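Local coordinates for galactofuranose-binding protein YtfQ (PDB 2VK2), which binds alpha- and beta-galactofuranose in the periplasm as the solute-binding component of the ABC transporter YtfQRT-YjfF, at residues 89-94 with 140-145; 103-108 with 273-278. All blocks are in the same frame, centred on the assembly; numbering follows the deposited sequence. Where two conformers were deposited one is given.

Contact 1. Residues 89-94 with 140-145; sequences LDRSID and ASVAID. With GZL (beta-D-galactofuranose), chain B.
Ser-92 and Ser-141 mark the closest backbone approach, with CA atoms 5.6 Å apart, where the loop leaving strand 86-89 meets the first turn of helix 141-153. Ser-92 N donates to Ser-141 OG at 2.8 Å in a nearly straight bond (168°). Ser-141 holds that oxygen between its backbone N and carbonyl carbon (chi1 70°), while a water joins Ser-92 O to Ser-141 N. Arg-91 runs extended across Val-142 at about a right angle, NE lying 3.7 Å from CG2, and reaches beta-D-galactofuranose: NE donates to sugar O5 at 2.9 Å, NH2 to sugar O4 at 3.0 Å. The hydroxyl O5 in turn donates to Asp-90 OD1 at 2.7 Å, so two bonds grip it. Sugar O6 donates to Asp-90 O, beside which Val-142 CG1 packs. Replacing Arg-91 by an alanine would probably leave O4 and O5 without these donors and open a gap beside Val-142. The contact spans the cleft between the two lobes: Asp-90 is salt-bridged to Arg-17 of helix 15-31, Arg-91 NH1 bonds to Val-67 O, and Val-142 leans on Asn-109 of helix 109-124.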
loop_
_atom_site.group_PDB
_atom_site.type_symbol
_atom_site.label_atom_id
_atom_site.label_comp_id
_atom_site.label_asym_id
_atom_site.label_seq_id
_atom_site.Cartn_x
_atom_site.Cartn_y
_atom_site.Cartn_z
ATOM N N LEU A 89 6.331 4.038 -8.611
ATOM C CA LEU A 89 4.877 3.855 -8.312
ATOM C C LEU A 89 4.701 3.257 -6.942
ATOM O O LEU A 89 5.290 2.278 -6.606
ATOM C CB LEU A 89 4.254 2.917 -9.368
ATOM C CG LEU A 89 3.949 3.471 -10.778
ATOM C CD1 LEU A 89 5.150 4.079 -11.539
ATOM C CD2 LEU A 89 3.295 2.338 -11.577
ATOM N N ASP A 90 3.831 3.952 -6.204
ATOM C CA ASP A 90 3.173 3.451 -4.968
ATOM C C ASP A 90 4.050 3.231 -3.726
ATOM O O ASP A 90 3.549 3.251 -2.645
ATOM C CB ASP A 90 2.241 2.245 -5.287
ATOM C CG ASP A 90 2.935 0.902 -5.295
ATOM O OD1 ASP A 90 3.445 0.470 -4.295
ATOM O OD2 ASP A 90 2.886 0.229 -6.323
ATOM N N ARG A 91 5.347 3.088 -3.925
ATOM C CA ARG A 91 6.361 3.205 -2.815
ATOM C C ARG A 91 7.480 4.146 -3.253
ATOM O O ARG A 91 7.669 4.356 -4.396
ATOM C CB ARG A 91 6.936 1.840 -2.452
ATOM C CG ARG A 91 5.820 0.815 -2.029
ATOM C CD ARG A 91 6.411 -0.439 -1.460
ATOM N NE ARG A 91 5.272 -1.389 -1.158
ATOM C CZ ARG A 91 5.408 -2.673 -0.923
ATOM N NH1 ARG A 91 6.574 -3.258 -0.796
ATOM N NH2 ARG A 91 4.343 -3.435 -0.795
ATOM N N SER A 92 8.164 4.632 -2.232
ATOM C CA SER A 92 9.213 5.623 -2.428
ATOM C C SER A 92 10.586 5.048 -2.106
ATOM O O SER A 92 10.708 3.991 -1.488
ATOM C CB SER A 92 8.945 6.839 -1.541
ATOM O OG SER A 92 7.748 7.501 -1.913
ATOM N N ILE A 93 11.623 5.760 -2.536
ATOM C CA ILE A 93 12.994 5.378 -2.223
ATOM C C ILE A 93 13.679 6.489 -1.445
ATOM O O ILE A 93 13.257 7.648 -1.480
ATOM C CB ILE A 93 13.805 5.009 -3.495
ATOM C CG1 ILE A 93 14.028 6.229 -4.394
ATOM C CG2 ILE A 93 13.098 3.891 -4.261
ATOM C CD1 ILE A 93 14.863 5.922 -5.626
ATOM N N ASP A 94 14.728 6.098 -0.731
ATOM C CA ASP A 94 15.540 7.030 0.035
ATOM C C ASP A 94 16.895 7.162 -0.654
ATOM O O ASP A 94 17.777 6.327 -0.470
ATOM C CB ASP A 94 15.697 6.530 1.475
ATOM C CG ASP A 94 16.369 7.545 2.387
ATOM O OD1 ASP A 94 16.348 8.757 2.079
ATOM O OD2 ASP A 94 16.917 7.124 3.427
ATOM N N ALA A 140 9.733 -1.212 3.512
ATOM C CA ALA A 140 8.869 -0.538 2.545
ATOM C C ALA A 140 8.565 0.864 3.047
ATOM O O ALA A 140 8.197 1.034 4.204
ATOM C CB ALA A 140 7.577 -1.318 2.353
ATOM N N SER A 141 8.709 1.871 2.190
ATOM C CA SER A 141 8.461 3.251 2.605
ATOM C C SER A 141 7.063 3.389 3.192
ATOM O O SER A 141 6.861 4.089 4.181
ATOM C CB SER A 141 8.627 4.225 1.436
ATOM O OG SER A 141 7.578 4.087 0.485
ATOM N N VAL A 142 6.105 2.700 2.576
ATOM C CA VAL A 142 4.706 2.787 2.977
ATOM C C VAL A 142 4.463 2.209 4.372
ATOM O O VAL A 142 3.607 2.707 5.099
ATOM C CB VAL A 142 3.776 2.121 1.928
ATOM C CG1 VAL A 142 3.831 2.892 0.614
ATOM C CG2 VAL A 142 4.137 0.661 1.715
ATOM N N ALA A 143 5.210 1.174 4.751
ATOM C CA ALA A 143 5.104 0.601 6.096
ATOM C C ALA A 143 5.687 1.562 7.131
ATOM O O ALA A 143 5.082 1.812 8.171
ATOM C CB ALA A 143 5.805 -0.746 6.160
ATOM N N ILE A 144 6.858 2.110 6.828
ATOM C CA ILE A 144 7.499 3.094 7.694
ATOM C C ILE A 144 6.576 4.296 7.909
ATOM O O ILE A 144 6.381 4.747 9.040
ATOM C CB ILE A 144 8.847 3.551 7.092
ATOM C CG1 ILE A 144 9.852 2.394 7.101
ATOM C CG2 ILE A 144 9.404 4.742 7.858
ATOM C CD1 ILE A 144 11.043 2.605 6.180
ATOM N N ASP A 145 5.993 4.795 6.822
ATOM C CA ASP A 145 5.162 5.994 6.874
ATOM C C ASP A 145 3.808 5.755 7.536
ATOM O O ASP A 145 3.342 6.590 8.306
ATOM C CB ASP A 145 4.969 6.578 5.470
ATOM C CG ASP A 145 6.239 7.197 4.907
ATOM O OD1 ASP A 145 7.233 7.349 5.652
ATOM O OD2 ASP A 145 6.224 7.539 3.709
HETATM C C6 GZL B . 0.690 0.966 -1.382
HETATM C C5 GZL B . 1.499 -0.104 -1.244
HETATM C C4 GZL B . 1.104 -1.376 -0.518
HETATM C C3 GZL B . -0.332 -1.678 -0.190
HETATM C C2 GZL B . -0.618 -2.935 -0.504
HETATM O O6 GZL B . 1.096 2.071 -2.014
HETATM O O5 GZL B . 2.758 -0.030 -1.689
HETATM O O4 GZL B . 1.512 -2.524 -1.274
HETATM O O3 GZL B . -1.136 -0.809 0.412
HETATM C C1 GZL B . 0.538 -3.571 -1.188
HETATM O O2 GZL B . -1.754 -3.605 -0.304
HETATM O O1 GZL B . 1.061 -4.664 -0.441
HETATM O O HOH W 1 9.831 1.437 -0.570
#

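Contact 2. Residues 103-108 with 273-278; sequences TTVTAD and TLTKST
Val-105 pairs with Thr-273, and Thr-106 with Leu-274, as strands 103-106 and 272-274 run parallel in the tight part of this contact. Thr-273 is gripped at both backbone polar atoms: its N donates to Thr-104 O at 2.8 Å, and its O accepts from Thr-106 N at 3.0 Å. Thr-275 N then bonds to Thr-106 O at 2.9 Å, carrying the pairing one residue past the bridges. CA-H...O contacts from Val-105 to Thr-273 O and from Leu-274 to Thr-106 O fill in between. On one face Val-105 and Thr-273 lie side by side, pointing the same way, with Val-105 CG2 4.1 Å from Thr-273 CB. Thr-103 swings its hydroxyl opposite its own backbone N (chi1 -169°), where OG1 is hydrogen-bonded to Glu-270 O and lies 2.8 Å from Thr-273 OG1, probably a second hydrogen bond.

The outer side is looser: exposed Leu-274, though paired through its backbone, turns CD2 back to 3.5 Å from Thr-106 O and near Asp-108 N. Past the paired residues, direct bonds give way to a water that accepts from Asp-108 N and donates to Thr-275 O and Ser-277 OG, while Ala-107 CB rests 3.6 Å from Thr-275 OG1. Asp-108 N-caps helix 109-124, its OD1 accepting from Leu-111 N. Both segments thus leave the sheet of one lobe and cross to the other, as befits the hinge of a type I periplasmic binding protein, whose lobes are joined by such crossover segments.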
loop_
_atom_site.group_PDB
_atom_site.type_symbol
_atom_site.label_atom_id
_atom_site.label_comp_id
_atom_site.label_asym_id
_atom_site.label_seq_id
_atom_site.Cartn_x
_atom_site.Cartn_y
_atom_site.Cartn_z
ATOM N N THR A 103 9.635 11.023 -11.096
ATOM C CA THR A 103 8.639 11.332 -10.084
ATOM C C THR A 103 8.279 10.068 -9.328
ATOM O O THR A 103 8.588 8.961 -9.778
ATOM C CB THR A 103 7.360 11.937 -10.717
ATOM O OG1 THR A 103 6.513 12.468 -9.691
ATOM C CG2 THR A 103 6.585 10.886 -11.507
ATOM N N THR A 104 7.655 10.251 -8.169
ATOM C CA THR A 104 7.008 9.165 -7.441
ATOM C C THR A 104 5.511 9.437 -7.437
ATOM O O THR A 104 5.076 10.495 -6.983
ATOM C CB THR A 104 7.497 9.072 -5.984
ATOM O OG1 THR A 104 8.926 8.981 -5.961
ATOM C CG2 THR A 104 6.912 7.847 -5.291
ATOM N N VAL A 105 4.736 8.497 -7.971
ATOM C CA VAL A 105 3.280 8.555 -7.888
ATOM C C VAL A 105 2.865 7.734 -6.680
ATOM O O VAL A 105 3.155 6.542 -6.610
ATOM C CB VAL A 105 2.607 7.989 -9.148
ATOM C CG1 VAL A 105 1.089 8.146 -9.051
ATOM C CG2 VAL A 105 3.142 8.679 -10.395
ATOM N N THR A 106 2.207 8.366 -5.717
ATOM C CA THR A 106 1.966 7.717 -4.438
ATOM C C THR A 106 0.934 8.486 -3.636
ATOM O O THR A 106 0.706 9.666 -3.877
ATOM C CB THR A 106 3.292 7.622 -3.629
ATOM O OG1 THR A 106 3.069 6.951 -2.382
ATOM C CG2 THR A 106 3.870 9.011 -3.365
ATOM N N ALA A 107 0.296 7.804 -2.692
ATOM C CA ALA A 107 -0.465 8.490 -1.662
ATOM C C ALA A 107 0.499 9.122 -0.660
ATOM O O ALA A 107 1.697 8.810 -0.638
ATOM C CB ALA A 107 -1.395 7.523 -0.955
ATOM N N ASP A 108 -0.032 10.030 0.148
ATOM C CA ASP A 108 0.648 10.489 1.350
ATOM C C ASP A 108 0.379 9.408 2.391
ATOM O O ASP A 108 -0.701 9.345 2.975
ATOM C CB ASP A 108 0.094 11.847 1.780
ATOM C CG ASP A 108 0.719 12.373 3.060
ATOM O OD1 ASP A 108 1.381 11.601 3.788
ATOM O OD2 ASP A 108 0.528 13.576 3.342
ATOM N N THR A 273 4.090 13.141 -7.027
ATOM C CA THR A 273 2.752 13.173 -7.604
ATOM C C THR A 273 1.801 12.455 -6.650
ATOM O O THR A 273 1.750 11.228 -6.617
ATOM C CB THR A 273 2.746 12.495 -8.986
ATOM O OG1 THR A 273 3.739 13.108 -9.822
ATOM C CG2 THR A 273 1.381 12.617 -9.648
ATOM N N LEU A 274 1.064 13.226 -5.857
ATOM C CA LEU A 274 0.213 12.656 -4.812
ATOM C C LEU A 274 -1.164 12.248 -5.319
ATOM O O LEU A 274 -1.778 12.952 -6.119
ATOM C CB LEU A 274 0.048 13.633 -3.644
ATOM C CG LEU A 274 1.261 13.837 -2.736
ATOM C CD1 LEU A 274 0.944 14.873 -1.670
ATOM C CD2 LEU A 274 1.695 12.530 -2.090
ATOM N N THR A 275 -1.632 11.101 -4.838
ATOM C CA THR A 275 -3.011 10.664 -5.049
ATOM C C THR A 275 -3.826 10.991 -3.797
ATOM O O THR A 275 -3.260 11.275 -2.739
ATOM C CB THR A 275 -3.080 9.158 -5.345
ATOM O OG1 THR A 275 -2.560 8.421 -4.233
ATOM C CG2 THR A 275 -2.264 8.820 -6.591
ATOM N N LYS A 276 -5.152 10.952 -3.922
ATOM C CA LYS A 276 -6.061 11.365 -2.849
ATOM C C LYS A 276 -6.375 10.225 -1.879
ATOM O O LYS A 276 -6.647 9.103 -2.302
ATOM C CB LYS A 276 -7.367 11.902 -3.449
ATOM C CG LYS A 276 -8.386 12.383 -2.415
ATOM C CD LYS A 276 -9.612 13.026 -3.058
ATOM C CE LYS A 276 -9.307 14.391 -3.665
ATOM N NZ LYS A 276 -8.729 15.346 -2.680
ATOM N N SER A 277 -6.357 10.538 -0.582
ATOM C CA SER A 277 -6.712 9.584 0.475
ATOM C C SER A 277 -8.023 9.981 1.144
ATOM O O SER A 277 -8.204 11.140 1.512
ATOM C CB SER A 277 -5.617 9.538 1.541
ATOM O OG SER A 277 -4.376 9.145 0.987
ATOM N N THR A 278 -8.921 9.012 1.315
ATOM C CA THR A 278 -10.221 9.249 1.943
ATOM C C THR A 278 -10.560 8.120 2.908
ATOM O O THR A 278 -10.456 6.948 2.553
ATOM C CB THR A 278 -11.340 9.339 0.888
ATOM O OG1 THR A 278 -10.972 10.283 -0.125
ATOM C CG2 THR A 278 -12.657 9.763 1.531
HETATM O O HOH W 2 -2.718 10.917 -0.094
#

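The two contacts meet through strand 103-106, which lies beside strand 86-89 in the same sheet: Asp-90 N probably bonds to Val-105 O at 2.7 Å, and Thr-104 CG2 packs against Ser-92 OG. Contact 1 is buried in the cleft, contact 2 only partly buried, with Leu-274 exposed. Their chemistry follows their place. In 89-94 with 140-145, an aspartate, an arginine and a helix start close on a sugar from two lobes, and side chains do most of the work. In 103-108 with 273-278, the main chains supply most of the bonds, extending a sheet before both segments cross between lobes. Contact 1 therefore belongs to ligand binding; contact 2 pairs two of the segments that connect the lobes, about which they probably move.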